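Local coordinates for ribonuclease J (PDB 5HAB), which probably degrades RNA as an exoribonuclease, hydrolysing phosphodiester bonds in the metallo-beta-lactamase and beta-CASP framework of the RNase J family, at residues I165-Q173 with V208-L217; Y193-R201 with S408-L419. The protein carries 1 engineered substitution. One frame throughout, in Å; residues are numbered along the deposited sequence.

Contact 1 of 2, residues I165-Q173 with V208-L217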
loop_
_atom_site.group_PDB
_atom_site.type_symbol
_atom_site.label_atom_id
_atom_site.label_comp_id
_atom_site.label_asym_id
_atom_site.label_seq_id
_atom_site.Cartn_x
_atom_site.Cartn_y
_atom_site.Cartn_z
ATOM N N ILE B 165 -8.461 -48.224 -7.466
ATOM C CA ILE B 165 -7.714 -47.001 -7.212
ATOM C C ILE B 165 -6.240 -47.179 -7.543
ATOM O O ILE B 165 -5.585 -48.066 -6.992
ATOM C CB ILE B 165 -7.868 -46.555 -5.743
ATOM C CG1 ILE B 165 -9.327 -46.238 -5.419
ATOM C CG2 ILE B 165 -6.959 -45.375 -5.438
ATOM C CD1 ILE B 165 -9.547 -45.882 -3.978
ATOM N N THR B 166 -5.712 -46.344 -8.437
ATOM C CA THR B 166 -4.255 -46.313 -8.631
ATOM C C THR B 166 -3.728 -44.891 -8.470
ATOM O O THR B 166 -4.433 -43.930 -8.751
ATOM C CB THR B 166 -3.820 -46.851 -10.013
ATOM O OG1 THR B 166 -4.260 -45.955 -11.040
ATOM C CG2 THR B 166 -4.387 -48.239 -10.266
ATOM N N ILE B 167 -2.483 -44.760 -8.029
ATOM C CA ILE B 167 -1.880 -43.451 -7.840
ATOM C C ILE B 167 -0.703 -43.242 -8.787
ATOM O O ILE B 167 0.263 -44.002 -8.772
ATOM C CB ILE B 167 -1.437 -43.277 -6.378
ATOM C CG1 ILE B 167 -2.656 -43.166 -5.461
ATOM C CG2 ILE B 167 -0.525 -42.071 -6.227
ATOM C CD1 ILE B 167 -2.303 -43.118 -3.990
ATOM N N GLU B 168 -0.788 -42.180 -9.583
ATOM C CA GLU B 168 0.257 -41.804 -10.531
ATOM C C GLU B 168 0.945 -40.508 -10.102
ATOM O O GLU B 168 0.279 -39.542 -9.737
ATOM C CB GLU B 168 -0.338 -41.650 -11.935
ATOM C CG GLU B 168 0.630 -41.146 -12.997
ATOM C CD GLU B 168 -0.036 -40.981 -14.352
ATOM O OE1 GLU B 168 -1.246 -41.271 -14.457
ATOM O OE2 GLU B 168 0.652 -40.584 -15.319
ATOM N N PHE B 169 2.275 -40.492 -10.132
ATOM C CA PHE B 169 3.030 -39.263 -9.907
ATOM C C PHE B 169 3.433 -38.639 -11.244
ATOM O O PHE B 169 3.874 -39.343 -12.155
ATOM C CB PHE B 169 4.277 -39.527 -9.058
ATOM C CG PHE B 169 4.009 -39.624 -7.577
ATOM C CD1 PHE B 169 2.720 -39.562 -7.079
ATOM C CD2 PHE B 169 5.059 -39.756 -6.680
ATOM C CE1 PHE B 169 2.479 -39.647 -5.714
ATOM C CE2 PHE B 169 4.825 -39.841 -5.316
ATOM C CZ PHE B 169 3.534 -39.785 -4.833
ATOM N N ILE B 170 3.271 -37.323 -11.361
ATOM C CA ILE B 170 3.728 -36.592 -12.544
ATOM C C ILE B 170 4.710 -35.528 -12.089
ATOM O O ILE B 170 4.418 -34.788 -11.163
ATOM C CB ILE B 170 2.555 -35.963 -13.306
ATOM C CG1 ILE B 170 1.523 -37.030 -13.663
ATOM C CG2 ILE B 170 3.043 -35.242 -14.554
ATOM C CD1 ILE B 170 0.156 -36.474 -13.883
ATOM N N ASN B 171 5.875 -35.438 -12.720
ATOM C CA ASN B 171 6.879 -34.489 -12.244
ATOM C C ASN B 171 6.422 -33.055 -12.487
ATOM O O ASN B 171 5.759 -32.757 -13.483
ATOM C CB ASN B 171 8.240 -34.740 -12.912
ATOM C CG ASN B 171 8.667 -33.605 -13.818
ATOM O OD1 ASN B 171 8.382 -33.611 -15.015
ATOM N ND2 ASN B 171 9.364 -32.625 -13.254
ATOM N N THR B 172 6.750 -32.175 -11.552
ATOM C CA THR B 172 6.523 -30.754 -11.756
ATOM C C THR B 172 7.671 -29.991 -11.107
ATOM O O THR B 172 8.615 -30.602 -10.597
ATOM C CB THR B 172 5.168 -30.301 -11.176
ATOM O OG1 THR B 172 4.870 -28.975 -11.630
ATOM C CG2 THR B 172 5.196 -30.323 -9.645
ATOM N N GLN B 173 7.601 -28.664 -11.124
ATOM C CA GLN B 173 8.653 -27.858 -10.519
ATOM C C GLN B 173 8.124 -27.085 -9.320
ATOM O O GLN B 173 6.928 -26.821 -9.224
ATOM C CB GLN B 173 9.252 -26.893 -11.544
ATOM C CG GLN B 173 10.251 -27.533 -12.497
ATOM C CD GLN B 173 11.571 -27.857 -11.827
ATOM O OE1 GLN B 173 12.138 -27.032 -11.106
ATOM N NE2 GLN B 173 12.079 -29.059 -12.075
ATOM N N VAL B 208 11.963 -30.883 -16.985
ATOM C CA VAL B 208 10.925 -30.078 -17.611
ATOM C C VAL B 208 9.579 -30.730 -17.332
ATOM O O VAL B 208 9.460 -31.954 -17.393
ATOM C CB VAL B 208 11.183 -29.923 -19.122
ATOM C CG1 VAL B 208 9.875 -29.886 -19.905
ATOM C CG2 VAL B 208 12.001 -28.670 -19.387
ATOM N N PRO B 209 8.561 -29.915 -17.009
ATOM C CA PRO B 209 7.234 -30.440 -16.668
ATOM C C PRO B 209 6.636 -31.303 -17.773
ATOM O O PRO B 209 6.925 -31.103 -18.953
ATOM C CB PRO B 209 6.391 -29.173 -16.459
ATOM C CG PRO B 209 7.209 -28.046 -17.007
ATOM C CD PRO B 209 8.630 -28.453 -16.872
ATOM N N ASP B 210 5.812 -32.265 -17.373
ATOM C CA ASP B 210 5.310 -33.277 -18.286
ATOM C C ASP B 210 4.038 -32.818 -18.983
ATOM O O ASP B 210 2.961 -33.344 -18.717
ATOM C CB ASP B 210 5.055 -34.581 -17.530
ATOM C CG ASP B 210 5.080 -35.797 -18.437
ATOM O OD1 ASP B 210 4.968 -35.631 -19.671
ATOM O OD2 ASP B 210 5.207 -36.921 -17.911
ATOM N N PHE B 211 4.167 -31.852 -19.887
ATOM C CA PHE B 211 3.007 -31.297 -20.575
ATOM C C PHE B 211 2.270 -32.357 -21.391
ATOM O O PHE B 211 1.041 -32.351 -21.465
ATOM C CB PHE B 211 3.430 -30.137 -21.476
ATOM C CG PHE B 211 3.991 -28.961 -20.724
ATOM C CD1 PHE B 211 3.175 -28.190 -19.913
ATOM C CD2 PHE B 211 5.329 -28.622 -20.834
ATOM C CE1 PHE B 211 3.681 -27.106 -19.219
ATOM C CE2 PHE B 211 5.841 -27.538 -20.144
ATOM C CZ PHE B 211 5.015 -26.778 -19.336
ATOM N N ASP B 212 3.035 -33.265 -21.990
ATOM C CA ASP B 212 2.483 -34.364 -22.775
ATOM C C ASP B 212 1.520 -35.208 -21.947
ATOM O O ASP B 212 0.394 -35.485 -22.370
ATOM C CB ASP B 212 3.608 -35.242 -23.316
ATOM C CG ASP B 212 4.426 -34.545 -24.382
ATOM O OD1 ASP B 212 3.933 -33.549 -24.954
ATOM O OD2 ASP B 212 5.565 -34.988 -24.636
ATOM N N ARG B 213 1.976 -35.620 -20.768
ATOM C CA ARG B 213 1.161 -36.442 -19.890
ATOM C C ARG B 213 -0.058 -35.667 -19.413
ATOM O O ARG B 213 -1.137 -36.237 -19.278
ATOM C CB ARG B 213 1.974 -36.942 -18.694
ATOM C CG ARG B 213 1.207 -37.885 -17.782
ATOM C CD ARG B 213 0.661 -39.071 -18.565
ATOM N NE ARG B 213 -0.181 -39.931 -17.741
ATOM C CZ ARG B 213 -1.301 -40.504 -18.168
ATOM N NH1 ARG B 213 -1.716 -40.305 -19.411
ATOM N NH2 ARG B 213 -2.009 -41.271 -17.350
ATOM N N LEU B 214 0.109 -34.368 -19.173
ATOM C CA LEU B 214 -1.012 -33.533 -18.754
ATOM C C LEU B 214 -2.088 -33.522 -19.833
ATOM O O LEU B 214 -3.280 -33.666 -19.539
ATOM C CB LEU B 214 -0.552 -32.103 -18.451
ATOM C CG LEU B 214 0.444 -31.898 -17.303
ATOM C CD1 LEU B 214 0.786 -30.421 -17.132
ATOM C CD2 LEU B 214 -0.082 -32.482 -16.007
ATOM N N LYS B 215 -1.657 -33.388 -21.086
ATOM C CA LYS B 215 -2.586 -33.361 -22.212
ATOM C C LYS B 215 -3.298 -34.704 -22.355
ATOM O O LYS B 215 -4.524 -34.762 -22.534
ATOM C CB LYS B 215 -1.849 -33.015 -23.506
ATOM C CG LYS B 215 -1.215 -31.635 -23.520
ATOM C CD LYS B 215 -0.544 -31.360 -24.856
ATOM C CE LYS B 215 0.317 -30.110 -24.797
ATOM N NZ LYS B 215 0.995 -29.856 -26.098
ATOM N N GLU B 216 -2.518 -35.780 -22.274
ATOM C CA GLU B 216 -3.069 -37.132 -22.307
ATOM C C GLU B 216 -4.133 -37.324 -21.229
ATOM O O GLU B 216 -5.222 -37.797 -21.527
ATOM C CB GLU B 216 -1.962 -38.175 -22.148
ATOM C CG GLU B 216 -1.101 -38.345 -23.387
ATOM C CD GLU B 216 -0.103 -39.479 -23.251
ATOM O OE1 GLU B 216 0.225 -39.847 -22.102
ATOM O OE2 GLU B 216 0.355 -40.001 -24.292
ATOM N N LEU B 217 -3.808 -36.965 -19.986
ATOM C CA LEU B 217 -4.763 -37.017 -18.874
ATOM C C LEU B 217 -6.033 -36.257 -19.208
ATOM O O LEU B 217 -7.140 -36.737 -18.958
ATOM C CB LEU B 217 -4.157 -36.445 -17.592
ATOM C CG LEU B 217 -3.533 -37.410 -16.591
ATOM C CD1 LEU B 217 -2.974 -36.626 -15.427
ATOM C CD2 LEU B 217 -4.570 -38.407 -16.110
HETATM O O HOH W 1 6.063 -37.381 -15.337
#
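I170 and L217 meet tip to tip, CD1 of I170 lying 3.5 Å from CD1 of L217, a spacing tighter than usual for two methyl carbons. With chi1 of -55°, I170 sends its CG1 branch beside its own backbone N and its CG2 branch beside the carbonyl carbon, and the two branches serve different partners. CD1 goes to L217, while CG2 packs against CB of D210 at 3.7 Å and, more distantly, CD2 of L214. The helix lies across one face of the sheet: the axes of strand 166-172 and helix 211-217 approach to 9.2 Å at a crossing angle of -136°. This is the alpha/beta packing of a metallo-beta-lactamase fold, and M422 and L423 of helix 413-423 continue the apolar layer behind L214 and L217.

Packing loosens toward V208, which is exposed, and D210, where water joins the segments. Water 1 donates to OD2 of D210 at 2.8 Å and accepts from N of N171. The other carboxylate oxygen, OD1, caps the helix by accepting from R213 N at 3.2 Å.

On the E168 side of I170, R213, its chain bent at chi2, grips E168 side-on. NE donates to OE2 of E168 at 2.6 Å and NH2 to OE1 at 3.0 Å; both oxygens use their syn lone pairs, and the two planes are only 19° apart. CG of L217 covers one guanidinium face, 4.1 Å above its centre. H185 also bonds to OE1, whereas NH1 of R213 turns to E220 and, weakly, to E216. Two nearly straight bonds fix the rotation of both flat groups, and the positive charge of R213 would be expected to favour the ionised form of the buried E168.

Contact 2 of 2, residues Y193-R201 with S408-L419; sequences YACDFKFDR and SGHAYREDHWEL. With SO4 (sulfate ion), chain K; nucleotides of chain D.
F197 and L419 form the apolar centre, CZ of the ring lying 3.6 Å from CD2 of the leucine. At chi1 of 85°, F197 has CG between the backbone N and the carbonyl carbon, which carries the ring back toward the helix. A411 CB sits over one ring face in a CH-pi contact, 4.1 Å from the centroid. The ring edge is directed at the face of H416 in an offset edge-to-face pair, planes at 88°. CB of L419 meets CZ of F199 at 3.8 Å, and that ring brings CE2 within 3.3 Å of D415 O.

Here the segment leaving strand 189-194 of the metallo-beta-lactamase fold meets the start of helix 413-423, which the chain reaches only after building the separate parallel sheet of strands 262-266 to 400-402, so a distant part of the sequence completes that fold. Backbone joins backbone through a weak bond from A411 N to F197 O, while K198 extends its chain to donate from NZ to S408 O at 2.9 Å and also to P239.

Toward the RNA, S408 OG accepts from H410 N in an ST turn. The same OG donates to OP2 of A1 of chain D at 2.6 Å and G409 N to OP1, so the turn holds that phosphate. H410, bonded to E228, and D196, near CE1 of its ring and bonded to H104, lie beside the bound RNA, consistent with the active-site cleft of this family. At the opposite end R201 NH2 makes a long salt bridge with E418 OE2, 3.5 Å, and water 2 links R201 NH2 to D415 OD1.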
loop_
_atom_site.group_PDB
_atom_site.type_symbol
_atom_site.label_atom_id
_atom_site.label_comp_id
_atom_site.label_asym_id
_atom_site.label_seq_id
_atom_site.Cartn_x
_atom_site.Cartn_y
_atom_site.Cartn_z
ATOM N N TYR B 193 -4.381 -33.577 -8.402
ATOM C CA TYR B 193 -3.996 -32.675 -7.340
ATOM C C TYR B 193 -2.685 -32.013 -7.751
ATOM O O TYR B 193 -1.666 -32.690 -7.960
ATOM C CB TYR B 193 -3.869 -33.451 -6.026
ATOM C CG TYR B 193 -3.395 -32.693 -4.801
ATOM C CD1 TYR B 193 -2.046 -32.431 -4.601
ATOM C CD2 TYR B 193 -4.292 -32.292 -3.819
ATOM C CE1 TYR B 193 -1.602 -31.765 -3.466
ATOM C CE2 TYR B 193 -3.860 -31.628 -2.682
ATOM C CZ TYR B 193 -2.513 -31.370 -2.513
ATOM O OH TYR B 193 -2.070 -30.716 -1.386
ATOM N N ALA B 194 -2.732 -30.689 -7.878
ATOM C CA ALA B 194 -1.602 -29.906 -8.359
ATOM C C ALA B 194 -1.414 -28.677 -7.479
ATOM O O ALA B 194 -1.838 -27.575 -7.824
ATOM C CB ALA B 194 -1.817 -29.496 -9.801
ATOM N N CYS B 195 -0.757 -28.880 -6.343
ATOM C CA CYS B 195 -0.582 -27.824 -5.357
ATOM C C CYS B 195 0.898 -27.659 -5.016
ATOM O O CYS B 195 1.654 -28.631 -5.021
ATOM C CB CYS B 195 -1.396 -28.139 -4.105
ATOM S SG CYS B 195 -3.174 -28.326 -4.400
ATOM N N ASP B 196 1.295 -26.426 -4.712
ATOM C CA ASP B 196 2.706 -26.061 -4.543
ATOM C C ASP B 196 3.500 -26.419 -5.788
ATOM O O ASP B 196 4.411 -27.244 -5.749
ATOM C CB ASP B 196 3.313 -26.738 -3.319
ATOM C CG ASP B 196 3.095 -25.946 -2.052
ATOM O OD1 ASP B 196 2.309 -24.980 -2.077
ATOM O OD2 ASP B 196 3.721 -26.285 -1.031
ATOM N N PHE B 197 3.156 -25.777 -6.896
ATOM C CA PHE B 197 3.823 -26.059 -8.150
ATOM C C PHE B 197 4.031 -24.818 -8.991
ATOM O O PHE B 197 3.460 -23.757 -8.743
ATOM C CB PHE B 197 3.024 -27.059 -8.968
ATOM C CG PHE B 197 1.940 -26.426 -9.788
ATOM C CD1 PHE B 197 0.723 -26.106 -9.212
ATOM C CD2 PHE B 197 2.140 -26.139 -11.134
ATOM C CE1 PHE B 197 -0.275 -25.518 -9.961
ATOM C CE2 PHE B 197 1.145 -25.551 -11.882
ATOM C CZ PHE B 197 -0.062 -25.240 -11.296
ATOM N N LYS B 198 4.788 -25.016 -10.055
ATOM C CA LYS B 198 5.193 -23.953 -10.936
ATOM C C LYS B 198 5.629 -24.578 -12.251
ATOM O O LYS B 198 6.359 -25.567 -12.261
ATOM C CB LYS B 198 6.316 -23.152 -10.275
ATOM C CG LYS B 198 7.372 -22.613 -11.192
ATOM C CD LYS B 198 8.504 -22.036 -10.367
ATOM C CE LYS B 198 9.456 -21.239 -11.230
ATOM N NZ LYS B 198 10.375 -20.434 -10.395
ATOM N N PHE B 199 5.142 -24.038 -13.358
ATOM C CA PHE B 199 5.682 -24.415 -14.650
ATOM C C PHE B 199 7.055 -23.757 -14.784
ATOM O O PHE B 199 7.192 -22.548 -14.595
ATOM C CB PHE B 199 4.755 -23.979 -15.787
ATOM C CG PHE B 199 3.463 -24.741 -15.848
ATOM C CD1 PHE B 199 3.348 -25.985 -15.255
ATOM C CD2 PHE B 199 2.362 -24.212 -16.501
ATOM C CE1 PHE B 199 2.160 -26.690 -15.312
ATOM C CE2 PHE B 199 1.169 -24.913 -16.561
ATOM C CZ PHE B 199 1.069 -26.152 -15.967
ATOM N N ASP B 200 8.072 -24.547 -15.104
ATOM C CA ASP B 200 9.409 -24.004 -15.318
ATOM C C ASP B 200 10.049 -24.738 -16.487
ATOM O O ASP B 200 10.407 -25.908 -16.381
ATOM C CB ASP B 200 10.277 -24.125 -14.061
ATOM C CG ASP B 200 11.537 -23.277 -14.141
ATOM O OD1 ASP B 200 11.973 -22.967 -15.270
ATOM O OD2 ASP B 200 12.089 -22.914 -13.080
ATOM N N ARG B 201 10.203 -24.027 -17.596
ATOM C CA ARG B 201 10.651 -24.618 -18.849
ATOM C C ARG B 201 12.162 -24.638 -18.970
ATOM O O ARG B 201 12.711 -25.272 -19.868
ATOM C CB ARG B 201 10.035 -23.826 -19.991
ATOM C CG ARG B 201 8.520 -23.931 -19.936
ATOM C CD ARG B 201 7.814 -22.987 -20.900
ATOM N NE ARG B 201 6.353 -23.153 -20.884
ATOM C CZ ARG B 201 5.568 -22.667 -19.926
ATOM N NH1 ARG B 201 6.113 -22.022 -18.907
ATOM N NH2 ARG B 201 4.257 -22.853 -19.964
ATOM N N SER B 408 9.547 -16.657 -7.369
ATOM C CA SER B 408 8.474 -17.418 -6.723
ATOM C C SER B 408 8.432 -18.893 -7.118
ATOM O O SER B 408 8.761 -19.262 -8.249
ATOM C CB SER B 408 7.114 -16.791 -7.038
ATOM O OG SER B 408 6.070 -17.564 -6.467
ATOM N N GLY B 409 7.998 -19.730 -6.182
ATOM C CA GLY B 409 7.801 -21.139 -6.465
ATOM C C GLY B 409 6.391 -21.517 -6.898
ATOM O O GLY B 409 6.095 -22.699 -7.059
ATOM N N HIS B 410 5.527 -20.526 -7.122
ATOM C CA HIS B 410 4.114 -20.806 -7.399
ATOM C C HIS B 410 3.634 -20.298 -8.761
ATOM O O HIS B 410 4.092 -19.272 -9.262
ATOM C CB HIS B 410 3.227 -20.196 -6.306
ATOM C CG HIS B 410 3.451 -20.776 -4.945
ATOM N ND1 HIS B 410 2.869 -21.956 -4.532
ATOM C CD2 HIS B 410 4.186 -20.332 -3.897
ATOM C CE1 HIS B 410 3.242 -22.216 -3.292
ATOM N NE2 HIS B 410 4.039 -21.246 -2.884
ATOM N N ALA B 411 2.676 -21.022 -9.333
ATOM C CA ALA B 411 2.094 -20.693 -10.629
ATOM C C ALA B 411 1.377 -19.342 -10.625
ATOM O O ALA B 411 0.661 -18.997 -9.678
ATOM C CB ALA B 411 1.130 -21.783 -11.053
ATOM N N TYR B 412 1.577 -18.579 -11.692
ATOM C CA TYR B 412 0.862 -17.320 -11.862
ATOM C C TYR B 412 -0.439 -17.588 -12.616
ATOM O O TYR B 412 -0.730 -18.730 -12.970
ATOM C CB TYR B 412 1.723 -16.292 -12.609
ATOM C CG TYR B 412 2.819 -15.673 -11.772
ATOM C CD1 TYR B 412 3.150 -16.194 -10.529
ATOM C CD2 TYR B 412 3.515 -14.554 -12.219
ATOM C CE1 TYR B 412 4.153 -15.630 -9.758
ATOM C CE2 TYR B 412 4.517 -13.980 -11.452
ATOM C CZ TYR B 412 4.832 -14.524 -10.225
ATOM O OH TYR B 412 5.828 -13.965 -9.456
ATOM N N ARG B 413 -1.212 -16.536 -12.855
ATOM C CA ARG B 413 -2.528 -16.660 -13.478
ATOM C C ARG B 413 -2.500 -17.427 -14.805
ATOM O O ARG B 413 -3.308 -18.330 -15.010
ATOM C CB ARG B 413 -3.159 -15.267 -13.662
ATOM C CG ARG B 413 -4.552 -15.298 -14.275
ATOM C CD ARG B 413 -5.184 -13.912 -14.444
ATOM N NE ARG B 413 -5.123 -13.102 -13.225
ATOM C CZ ARG B 413 -4.573 -11.893 -13.137
ATOM N NH1 ARG B 413 -4.010 -11.329 -14.199
ATOM N NH2 ARG B 413 -4.584 -11.247 -11.977
ATOM N N GLU B 414 -1.576 -17.085 -15.697
ATOM C CA GLU B 414 -1.552 -17.699 -17.025
ATOM C C GLU B 414 -1.053 -19.143 -16.983
ATOM O O GLU B 414 -1.409 -19.962 -17.840
ATOM C CB GLU B 414 -0.690 -16.871 -17.982
ATOM C CG GLU B 414 -1.139 -15.422 -18.124
ATOM C CD GLU B 414 -2.625 -15.296 -18.396
ATOM O OE1 GLU B 414 -3.130 -16.023 -19.275
ATOM O OE2 GLU B 414 -3.285 -14.460 -17.746
ATOM N N ASP B 415 -0.224 -19.450 -15.991
ATOM C CA ASP B 415 0.177 -20.831 -15.747
ATOM C C ASP B 415 -1.054 -21.672 -15.406
ATOM O O ASP B 415 -1.234 -22.778 -15.924
ATOM C CB ASP B 415 1.207 -20.898 -14.622
ATOM C CG ASP B 415 2.461 -20.110 -14.943
ATOM O OD1 ASP B 415 3.058 -20.360 -16.008
ATOM O OD2 ASP B 415 2.844 -19.231 -14.137
ATOM N N HIS B 416 -1.914 -21.129 -14.549
ATOM C CA HIS B 416 -3.171 -21.794 -14.217
ATOM C C HIS B 416 -4.087 -21.886 -15.421
ATOM O O HIS B 416 -4.790 -22.877 -15.596
ATOM C CB HIS B 416 -3.879 -21.068 -13.076
ATOM C CG HIS B 416 -3.323 -21.394 -11.728
ATOM N ND1 HIS B 416 -3.362 -22.667 -11.201
ATOM C CD2 HIS B 416 -2.713 -20.617 -10.799
ATOM C CE1 HIS B 416 -2.801 -22.661 -10.005
ATOM N NE2 HIS B 416 -2.400 -21.431 -9.736
ATOM N N TRP B 417 -4.072 -20.847 -16.248
ATOM C CA TRP B 417 -4.849 -20.816 -17.483
ATOM C C TRP B 417 -4.488 -22.004 -18.379
ATOM O O TRP B 417 -5.357 -22.773 -18.815
ATOM C CB TRP B 417 -4.603 -19.490 -18.208
ATOM C CG TRP B 417 -5.328 -19.329 -19.498
ATOM C CD1 TRP B 417 -4.828 -19.529 -20.749
ATOM C CD2 TRP B 417 -6.680 -18.893 -19.669
ATOM N NE1 TRP B 417 -5.790 -19.261 -21.692
ATOM C CE2 TRP B 417 -6.937 -18.870 -21.056
ATOM C CE3 TRP B 417 -7.700 -18.531 -18.787
ATOM C CZ2 TRP B 417 -8.171 -18.496 -21.579
ATOM C CZ3 TRP B 417 -8.926 -18.158 -19.309
ATOM C CH2 TRP B 417 -9.151 -18.145 -20.691
ATOM N N GLU B 418 -3.193 -22.167 -18.627
ATOM C CA GLU B 418 -2.725 -23.243 -19.489
ATOM C C GLU B 418 -2.921 -24.623 -18.851
ATOM O O GLU B 418 -3.241 -25.590 -19.546
ATOM C CB GLU B 418 -1.260 -23.015 -19.859
ATOM C CG GLU B 418 -1.062 -21.742 -20.683
ATOM C CD GLU B 418 0.238 -21.731 -21.462
ATOM O OE1 GLU B 418 0.445 -20.780 -22.248
ATOM O OE2 GLU B 418 1.046 -22.671 -21.297
ATOM N N LEU B 419 -2.740 -24.717 -17.538
ATOM C CA LEU B 419 -3.010 -25.972 -16.833
ATOM C C LEU B 419 -4.468 -26.377 -17.039
ATOM O O LEU B 419 -4.782 -27.538 -17.321
ATOM C CB LEU B 419 -2.704 -25.844 -15.339
ATOM C CG LEU B 419 -3.041 -27.072 -14.484
ATOM C CD1 LEU B 419 -2.214 -28.270 -14.910
ATOM C CD2 LEU B 419 -2.836 -26.789 -13.008
HETATM S S SO4 K . -3.949 -7.458 -12.627
HETATM O O1 SO4 K . -3.461 -6.102 -12.394
HETATM O O2 SO4 K . -3.850 -7.780 -14.049
HETATM O O3 SO4 K . -3.141 -8.397 -11.855
HETATM O O4 SO4 K . -5.344 -7.552 -12.202
ATOM O OP3 A D 1 8.322 -16.691 -2.812
ATOM P P A D 1 7.350 -17.802 -2.953
ATOM O OP1 A D 1 8.098 -19.058 -3.212
ATOM O OP2 A D 1 6.298 -17.377 -3.910
ATOM O "O5'" A D 1 6.601 -17.940 -1.561
ATOM C "C5'" A D 1 7.317 -18.017 -0.333
ATOM C "C4'" A D 1 6.443 -18.580 0.760
ATOM O "O4'" A D 1 5.471 -17.567 1.143
ATOM C "C3'" A D 1 5.641 -19.814 0.354
ATOM O "O3'" A D 1 5.534 -20.729 1.442
ATOM C "C2'" A D 1 4.269 -19.245 0.005
ATOM O "O2'" A D 1 3.200 -20.153 0.166
ATOM C "C1'" A D 1 4.154 -18.059 0.963
ATOM N N9 A D 1 3.342 -16.969 0.409
ATOM C C8 A D 1 3.366 -16.526 -0.894
ATOM N N7 A D 1 2.534 -15.545 -1.146
ATOM C C5 A D 1 1.910 -15.325 0.075
ATOM C C6 A D 1 0.918 -14.410 0.470
ATOM N N6 A D 1 0.364 -13.514 -0.356
ATOM N N1 A D 1 0.511 -14.448 1.760
ATOM C C2 A D 1 1.067 -15.347 2.586
ATOM N N3 A D 1 2.008 -16.258 2.333
ATOM C C4 A D 1 2.393 -16.197 1.044
HETATM O O HOH W 2 3.107 -21.230 -18.448
#

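Contact 2 is the more deeply buried, its centre about 13 Å from the centre of the chain against about 18 Å for contact 1, which is only partly buried and includes exposed V208. Both reach the same six-stranded sheet, contact 1 through strand 166-172 and contact 2 through strand 189-194, and their centres lie about 13 Å apart. They touch directly: P209 packs on D200, and Q173 on K198 and D200. F211 and F199 join them by an edge-to-face ring pair. A two-bond salt bridge dominates the polar chemistry of contact 1, whereas contact 2 packs aromatic rings inside and binds RNA phosphate at one end. Both also touch the second subunit.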